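Local coordinates for enolase-phosphatase E1 (Saccharomyces cerevisiae, PDB 2G80), which probably enolises and then dephosphorylates 2,3-diketo-5-methylthiopentyl-1-phosphate in the methionine salvage pathway, using one magnesium ion per subunit, at residues 127-132 against 230-235. Sequence-based numbering, arbitrary orientation.
Sequences YADAID and ASRPGN
Arg232 reaches from the loop after strand 226-230 to the start of helix 128-136, where its guanidinium lies on the ring of Tyr127 and its end grips Asp129. Both segments belong to the Rossmann-like core of a HAD hydrolase, whose parallel sheet carries the magnesium site at the C-terminal ends of its strands; Arg232 lies about 9 Å from the ion, side chain to metal. The side chains of Tyr127, the N-cap residue, and Arg232 run antiparallel, each passing the other's flank. The phenol ring and the guanidinium plane are 12° apart, an offset cation-pi stack with CZ of Arg232 4.1 Å from the centroid of the Tyr127 ring. Farther back, CD of Arg232 sits over the same face in a CH-pi contact, and CB of Arg232 packs 3.3 Å from OH of Tyr127. A bend at chi2 (-64°) turns the otherwise extended Arg232 chain so that it runs along the ring. Asp129 meets the guanidinium edge end-on: NH1 of Arg232 bonds OD1 of Asp129 at 3.1 Å through the syn lone pair, and NH2 of Arg232 bonds OD2 of Asp129, also at 3.1 Å. The carboxylate is turned 50° from the guanidinium plane, so this salt bridge is twisted. OD2 also accepts from the backbone N of Phe250, whose ring makes a further cation-pi contact with Arg232, while NE of Arg232 bonds the carbonyl of Thr41. Replacing Arg232 with a leucine would probably leave the Asp129 carboxylate without its cationic mate and the Tyr127 face without its flat partner. Beyond the stack, the phenol OH reaches the type II beta turn 232-235 through water: one molecule, in the plane of the Tyr127 ring, lies 2.6 Å from OH of Tyr127 and donates to O of Pro233 at 2.7 Å.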
loop_
_atom_site.group_PDB
_atom_site.type_symbol
_atom_site.label_atom_id
_atom_site.label_comp_id
_atom_site.label_asym_id
_atom_site.label_seq_id
_atom_site.Cartn_x
_atom_site.Cartn_y
_atom_site.Cartn_z
ATOM N N TYR A 127 -6.326 7.306 7.700
ATOM C CA TYR A 127 -6.999 7.658 8.958
ATOM C C TYR A 127 -6.345 8.884 9.572
ATOM O O TYR A 127 -5.115 8.990 9.581
ATOM C CB TYR A 127 -7.001 6.497 9.964
ATOM C CG TYR A 127 -7.758 5.270 9.506
ATOM C CD1 TYR A 127 -9.161 5.249 9.482
ATOM C CD2 TYR A 127 -7.091 4.118 9.124
ATOM C CE1 TYR A 127 -9.856 4.107 9.051
ATOM C CE2 TYR A 127 -7.791 2.961 8.703
ATOM C CZ TYR A 127 -9.156 2.962 8.685
ATOM O OH TYR A 127 -9.820 1.834 8.285
ATOM N N ALA A 128 -7.163 9.809 10.091
ATOM C CA ALA A 128 -6.631 11.058 10.669
ATOM C C ALA A 128 -5.506 10.830 11.730
ATOM O O ALA A 128 -4.452 11.452 11.679
ATOM C CB ALA A 128 -7.728 11.881 11.216
ATOM N N ASP A 129 -5.719 9.882 12.631
ATOM C CA ASP A 129 -4.729 9.542 13.646
ATOM C C ASP A 129 -3.429 8.916 13.059
ATOM O O ASP A 129 -2.369 9.005 13.670
ATOM C CB ASP A 129 -5.337 8.598 14.690
ATOM C CG ASP A 129 -5.666 7.233 14.116
ATOM O OD1 ASP A 129 -6.617 7.171 13.314
ATOM O OD2 ASP A 129 -4.966 6.238 14.456
ATOM N N ALA A 130 -3.525 8.259 11.908
ATOM C CA ALA A 130 -2.328 7.686 11.242
ATOM C C ALA A 130 -1.523 8.809 10.590
ATOM O O ALA A 130 -0.304 8.725 10.530
ATOM C CB ALA A 130 -2.713 6.607 10.220
ATOM N N ILE A 131 -2.216 9.837 10.077
ATOM C CA ILE A 131 -1.580 11.042 9.522
ATOM C C ILE A 131 -0.762 11.745 10.609
ATOM O O ILE A 131 0.379 12.109 10.368
ATOM C CB ILE A 131 -2.626 12.063 8.880
ATOM C CG1 ILE A 131 -3.226 11.481 7.595
ATOM C CG2 ILE A 131 -1.971 13.387 8.529
ATOM C CD1 ILE A 131 -4.433 12.277 7.060
ATOM N N ASP A 132 -1.374 11.966 11.764
ATOM C CA ASP A 132 -0.731 12.632 12.910
ATOM C C ASP A 132 0.471 11.845 13.429
ATOM O O ASP A 132 1.479 12.438 13.789
ATOM C CB ASP A 132 -1.714 12.806 14.075
ATOM C CG ASP A 132 -2.856 13.764 13.778
ATOM O OD1 ASP A 132 -2.818 14.558 12.795
ATOM O OD2 ASP A 132 -3.819 13.714 14.575
ATOM N N ALA A 230 -3.278 -3.935 14.547
ATOM C CA ALA A 230 -4.135 -2.811 14.176
ATOM C C ALA A 230 -5.568 -3.322 13.944
ATOM O O ALA A 230 -5.769 -4.335 13.262
ATOM C CB ALA A 230 -3.597 -2.076 12.932
ATOM N N SER A 231 -6.536 -2.631 14.551
ATOM C CA SER A 231 -7.945 -2.935 14.392
ATOM C C SER A 231 -8.646 -1.684 13.888
ATOM O O SER A 231 -8.585 -0.653 14.533
ATOM C CB SER A 231 -8.544 -3.373 15.721
ATOM O OG SER A 231 -9.784 -3.978 15.481
ATOM N N ARG A 232 -9.276 -1.780 12.720
ATOM C CA ARG A 232 -9.961 -0.668 12.093
ATOM C C ARG A 232 -11.316 -1.151 11.594
ATOM O O ARG A 232 -11.437 -2.356 11.277
ATOM C CB ARG A 232 -9.176 -0.180 10.855
ATOM C CG ARG A 232 -7.777 0.327 11.085
ATOM C CD ARG A 232 -7.786 1.570 11.935
ATOM N NE ARG A 232 -6.473 2.195 11.992
ATOM C CZ ARG A 232 -6.239 3.415 12.483
ATOM N NH1 ARG A 232 -7.219 4.148 12.986
ATOM N NH2 ARG A 232 -5.009 3.913 12.445
ATOM N N PRO A 233 -12.312 -0.225 11.467
ATOM C CA PRO A 233 -13.637 -0.604 10.908
ATOM C C PRO A 233 -13.482 -1.226 9.520
ATOM O O PRO A 233 -12.719 -0.716 8.695
ATOM C CB PRO A 233 -14.391 0.735 10.818
ATOM C CG PRO A 233 -13.706 1.637 11.789
ATOM C CD PRO A 233 -12.269 1.213 11.827
ATOM N N GLY A 234 -14.135 -2.354 9.297
ATOM C CA GLY A 234 -14.026 -3.085 8.032
ATOM C C GLY A 234 -12.975 -4.182 8.000
ATOM O O GLY A 234 -12.925 -4.910 7.008
ATOM N N ASN A 235 -12.089 -4.276 9.006
ATOM C CA ASN A 235 -11.095 -5.390 9.072
ATOM C C ASN A 235 -11.800 -6.681 9.521
ATOM O O ASN A 235 -12.885 -6.641 10.100
ATOM C CB ASN A 235 -9.961 -5.136 10.094
ATOM C CG ASN A 235 -8.978 -4.057 9.675
ATOM O OD1 ASN A 235 -9.136 -3.367 8.667
ATOM N ND2 ASN A 235 -7.947 -3.897 10.479
HETATM O O HOH W 1 -10.095 -1.326 7.240
HETATM O O HOH W 2 -12.417 1.855 8.046
#